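Local structure of enoyl-CoA hydratase (Geobacillus kaustophilus, 2PPY) at residues Thr197-Tyr200 and Ala201-Ala205; Glu234-Leu237 and Gln238-Leu241. The protein probably catalyses the reversible addition of water to the double bond of enoyl-CoA thioesters. All blocks are in the same frame, centred on the assembly; numbering follows the deposited sequence.

Contact 1 of 2, residues Thr197-Tyr200 and Ala201-Ala205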
loop_
_atom_site.group_PDB
_atom_site.type_symbol
_atom_site.label_atom_id
_atom_site.label_comp_id
_atom_site.label_asym_id
_atom_site.label_seq_id
_atom_site.Cartn_x
_atom_site.Cartn_y
_atom_site.Cartn_z
ATOM N N THR A 197 -26.087 24.314 -7.392
ATOM C CA THR A 197 -25.600 23.244 -6.524
ATOM C C THR A 197 -26.799 22.382 -6.129
ATOM O O THR A 197 -26.742 21.151 -6.201
ATOM C CB THR A 197 -24.942 23.796 -5.236
ATOM O OG1 THR A 197 -23.764 24.536 -5.579
ATOM C CG2 THR A 197 -24.559 22.653 -4.295
ATOM N N ARG A 198 -27.885 23.037 -5.716
ATOM C CA ARG A 198 -29.106 22.334 -5.318
ATOM C C ARG A 198 -29.697 21.560 -6.488
ATOM O O ARG A 198 -30.253 20.476 -6.309
ATOM C CB ARG A 198 -30.145 23.324 -4.780
ATOM C CG ARG A 198 -29.911 23.726 -3.335
ATOM C CD ARG A 198 -30.652 24.995 -2.962
ATOM N NE ARG A 198 -30.443 25.332 -1.558
ATOM C CZ ARG A 198 -30.549 26.559 -1.056
ATOM N NH1 ARG A 198 -30.863 27.577 -1.848
ATOM N NH2 ARG A 198 -30.334 26.768 0.237
ATOM N N GLU A 199 -29.577 22.126 -7.685
ATOM C CA GLU A 199 -30.089 21.482 -8.889
ATOM C C GLU A 199 -29.327 20.183 -9.139
ATOM O O GLU A 199 -29.914 19.176 -9.532
ATOM C CB GLU A 199 -29.938 22.421 -10.086
ATOM C CG GLU A 199 -30.426 21.851 -11.402
ATOM C CD GLU A 199 -30.352 22.865 -12.529
ATOM O OE1 GLU A 199 -31.005 23.925 -12.415
ATOM O OE2 GLU A 199 -29.639 22.606 -13.525
ATOM N N TYR A 200 -28.018 20.213 -8.899
ATOM C CA TYR A 200 -27.170 19.039 -9.084
ATOM C C TYR A 200 -27.563 17.980 -8.066
ATOM O O TYR A 200 -27.730 16.810 -8.409
ATOM C CB TYR A 200 -25.699 19.431 -8.908
ATOM C CG TYR A 200 -24.694 18.319 -9.137
ATOM C CD1 TYR A 200 -24.452 17.354 -8.158
ATOM C CD2 TYR A 200 -23.945 18.264 -10.315
ATOM C CE1 TYR A 200 -23.479 16.360 -8.343
ATOM C CE2 TYR A 200 -22.973 17.274 -10.511
ATOM C CZ TYR A 200 -22.745 16.329 -9.517
ATOM O OH TYR A 200 -21.767 15.370 -9.687
ATOM N N ALA A 201 -27.720 18.399 -6.814
ATOM C CA ALA A 201 -28.103 17.483 -5.746
ATOM C C ALA A 201 -29.484 16.895 -6.027
ATOM O O ALA A 201 -29.718 15.708 -5.797
ATOM C CB ALA A 201 -28.096 18.205 -4.403
ATOM N N ARG A 202 -30.399 17.726 -6.520
ATOM C CA ARG A 202 -31.741 17.254 -6.836
ATOM C C ARG A 202 -31.685 16.088 -7.817
ATOM O O ARG A 202 -32.328 15.059 -7.596
ATOM C CB ARG A 202 -32.596 18.385 -7.425
ATOM C CG ARG A 202 -33.142 19.368 -6.393
ATOM C CD ARG A 202 -34.197 20.290 -7.004
ATOM N NE ARG A 202 -33.631 21.315 -7.883
ATOM C CZ ARG A 202 -33.129 22.472 -7.460
ATOM N NH1 ARG A 202 -33.120 22.759 -6.166
ATOM N NH2 ARG A 202 -32.636 23.344 -8.331
ATOM N N LYS A 203 -30.917 16.247 -8.893
ATOM C CA LYS A 203 -30.786 15.191 -9.895
ATOM C C LYS A 203 -30.268 13.890 -9.279
ATOM O O LYS A 203 -30.717 12.802 -9.641
ATOM C CB LYS A 203 -29.854 15.625 -11.031
ATOM C CG LYS A 203 -30.440 16.661 -11.988
ATOM C CD LYS A 203 -29.522 16.868 -13.193
ATOM C CE LYS A 203 -30.124 17.813 -14.228
ATOM N NZ LYS A 203 -30.253 19.212 -13.732
ATOM N N LEU A 204 -29.320 13.998 -8.354
ATOM C CA LEU A 204 -28.785 12.807 -7.701
ATOM C C LEU A 204 -29.864 12.156 -6.847
ATOM O O LEU A 204 -30.105 10.952 -6.950
ATOM C CB LEU A 204 -27.583 13.157 -6.813
ATOM C CG LEU A 204 -26.270 13.550 -7.494
ATOM C CD1 LEU A 204 -25.199 13.786 -6.437
ATOM C CD2 LEU A 204 -25.837 12.442 -8.447
ATOM N N ALA A 205 -30.517 12.960 -6.012
ATOM C CA ALA A 205 -31.565 12.462 -5.128
ATOM C C ALA A 205 -32.723 11.821 -5.887
ATOM O O ALA A 205 -33.420 10.957 -5.359
ATOM C CB ALA A 205 -32.083 13.593 -4.253
#
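With CG anti to the backbone N (chi1 -177°), Tyr200 swings its ring along the helix toward Leu204, and the two side chains meet one turn apart. CE1 of Tyr200 packs obliquely against CD1 of Leu204 at 3.6 Å. The phenol suits a place that is apolar along its length and polar at its end, because the hydroxyl is hydrogen-bonded to Asp165 of the second subunit, while the ring meets Phe127 edge-to-face. Cut back to an alanine, this position is likely to leave that aspartate without its phenol partner across the interface and to open a gap beside CD1 of Leu204. All of this happens on helix 193-205, which packs on the central sheet of the crotonase fold: Ala201, small enough for close approach, sits against Val55 and Ile57, and Arg198 extends away to a salt bridge with Glu21. The other side of the helix carries charge. Glu199 and Lys203 run side by side in the same direction, giving a long salt bridge of 3.5 Å between OE2 and NZ. Arg202 bends at chi3 and lays one face of its guanidinium over C of Arg198 and CA of Glu199, the latter 3.2 Å from NH2. OE1 of Glu199 stays 4.4 Å from NH2 of Arg202, beyond a salt bridge, so probably no more than a weak electrostatic attraction links the two. Underneath, four successive i to i+4 bonds hold the turns, from Ala201 N to Thr197 O at 3.0 Å through to Leu204 N to Tyr200 O at 3.2 Å.

Contact 2 of 2, residues Glu234-Leu237 and Gln238-Leu241; sequences EGEL and QNLL
Glu236 and Asn239 stand next to each other on one flank of the helix, pointing the same way, with the carboxylate and amide planes turned 74° apart. The bend of Glu236 at chi2 (-45°) turns its carboxylate alongside the amide of Asn239, the two groups standing out from the helix together. CB of Asn239 also rests on the backbone, 3.3 Å from O of Glu236. Leu240 follows the same turn, its CB lying 3.5 Å from O of Leu237. Against helix 209-222, Leu240 touches Tyr210 and Asn214, Leu241 touches Asn214, and Leu237 lies on Ala218; branched apolar side chains are well suited to filling such a helix-helix seam. Gln238 takes a different course. Its CB passes O of Glu234 at 3.4 Å, but the chain then leads off the helix, and its NE2 donates to the carbonyl of Leu145 of the second subunit. Glu234 likewise reaches that subunit, accepting from its Thr151 OG1 and Gly149 N. The backbone is that of a regular alpha-helix: Gln238 N bonds to Glu234 O at 3.0 Å and Asn239 N to Gly235 O at 2.9 Å, whereas Leu241 N to Leu237 O is longer at 3.2 Å. The carbonyl of Leu237 also accepts from Asn214 ND2, tying helix 227-242 to its neighbour by a polar bond within the leucine packing. Glu236 and Leu240 pack on a third subunit. With the ends of Glu234 and Gln238 both satisfied by the second subunit, burial probably costs these two polar groups little.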
loop_
_atom_site.group_PDB
_atom_site.type_symbol
_atom_site.label_atom_id
_atom_site.label_comp_id
_atom_site.label_asym_id
_atom_site.label_seq_id
_atom_site.Cartn_x
_atom_site.Cartn_y
_atom_site.Cartn_z
ATOM N N GLU A 234 -15.084 -3.013 -5.375
ATOM C CA GLU A 234 -16.052 -2.478 -6.321
ATOM C C GLU A 234 -17.031 -3.575 -6.715
ATOM O O GLU A 234 -18.214 -3.315 -6.937
ATOM C CB GLU A 234 -15.320 -1.965 -7.558
ATOM C CG GLU A 234 -16.159 -1.895 -8.827
ATOM C CD GLU A 234 -15.307 -1.639 -10.060
ATOM O OE1 GLU A 234 -14.812 -0.501 -10.221
ATOM O OE2 GLU A 234 -15.120 -2.587 -10.858
ATOM N N GLY A 235 -16.529 -4.804 -6.794
ATOM C CA GLY A 235 -17.365 -5.931 -7.174
ATOM C C GLY A 235 -18.391 -6.302 -6.125
ATOM O O GLY A 235 -19.475 -6.773 -6.462
ATOM N N GLU A 236 -18.050 -6.109 -4.854
ATOM C CA GLU A 236 -18.974 -6.427 -3.774
ATOM C C GLU A 236 -20.057 -5.358 -3.713
ATOM O O GLU A 236 -21.222 -5.655 -3.432
ATOM C CB GLU A 236 -18.240 -6.507 -2.432
ATOM C CG GLU A 236 -17.217 -7.631 -2.346
ATOM C CD GLU A 236 -17.742 -8.953 -2.900
ATOM O OE1 GLU A 236 -18.856 -9.376 -2.514
ATOM O OE2 GLU A 236 -17.031 -9.571 -3.722
ATOM N N LEU A 237 -19.670 -4.113 -3.976
ATOM C CA LEU A 237 -20.620 -3.012 -3.979
ATOM C C LEU A 237 -21.590 -3.232 -5.138
ATOM O O LEU A 237 -22.785 -2.945 -5.024
ATOM C CB LEU A 237 -19.890 -1.677 -4.136
ATOM C CG LEU A 237 -19.173 -1.172 -2.880
ATOM C CD1 LEU A 237 -18.067 -0.208 -3.263
ATOM C CD2 LEU A 237 -20.179 -0.510 -1.941
ATOM N N GLN A 238 -21.068 -3.752 -6.248
ATOM C CA GLN A 238 -21.888 -4.036 -7.421
ATOM C C GLN A 238 -22.816 -5.211 -7.110
ATOM O O GLN A 238 -23.956 -5.251 -7.571
ATOM C CB GLN A 238 -21.009 -4.385 -8.621
ATOM C CG GLN A 238 -21.785 -4.718 -9.900
ATOM C CD GLN A 238 -22.272 -3.484 -10.637
ATOM O OE1 GLN A 238 -23.018 -2.673 -10.091
ATOM N NE2 GLN A 238 -21.849 -3.339 -11.890
ATOM N N ASN A 239 -22.320 -6.170 -6.334
ATOM C CA ASN A 239 -23.133 -7.321 -5.963
ATOM C C ASN A 239 -24.372 -6.816 -5.229
ATOM O O ASN A 239 -25.487 -7.246 -5.509
ATOM C CB ASN A 239 -22.341 -8.274 -5.062
ATOM C CG ASN A 239 -21.448 -9.219 -5.849
ATOM O OD1 ASN A 239 -20.511 -9.804 -5.302
ATOM N ND2 ASN A 239 -21.740 -9.383 -7.133
ATOM N N LEU A 240 -24.171 -5.894 -4.295
ATOM C CA LEU A 240 -25.282 -5.328 -3.540
ATOM C C LEU A 240 -26.275 -4.650 -4.481
ATOM O O LEU A 240 -27.486 -4.723 -4.273
ATOM C CB LEU A 240 -24.760 -4.323 -2.509
ATOM C CG LEU A 240 -24.123 -4.974 -1.282
ATOM C CD1 LEU A 240 -23.190 -4.007 -0.584
ATOM C CD2 LEU A 240 -25.232 -5.432 -0.349
ATOM N N LEU A 241 -25.757 -4.000 -5.519
ATOM C CA LEU A 241 -26.603 -3.313 -6.489
ATOM C C LEU A 241 -27.372 -4.290 -7.377
ATOM O O LEU A 241 -28.510 -4.017 -7.753
ATOM C CB LEU A 241 -25.759 -2.369 -7.351
ATOM C CG LEU A 241 -25.722 -0.879 -6.974
ATOM C CD1 LEU A 241 -25.910 -0.676 -5.477
ATOM C CD2 LEU A 241 -24.410 -0.289 -7.446
#

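How the contacts relate
Contacts 1 and 2 are both single-helix packing, on helices 193-205 and 227-242, and their centres lie 24 Å apart without touching. Residues 197-205 form a two-sided helix: apolar residues face the central sheet, and on the more exposed side Glu199 and Lys203 pair within the helix, whereas Arg198 pairs with Glu21. Residues 234-241 sit farther from the chain's centre, yet are the more buried, helped by the second and third subunits and by helix 209-222, on which their leucines pack. Both contacts reach the second subunit, contact 1 through a phenol hydroxyl with some packing, contact 2 through hydrogen bonds to the Glu234 carboxylate and Gln238 amide, with packing of Leu241.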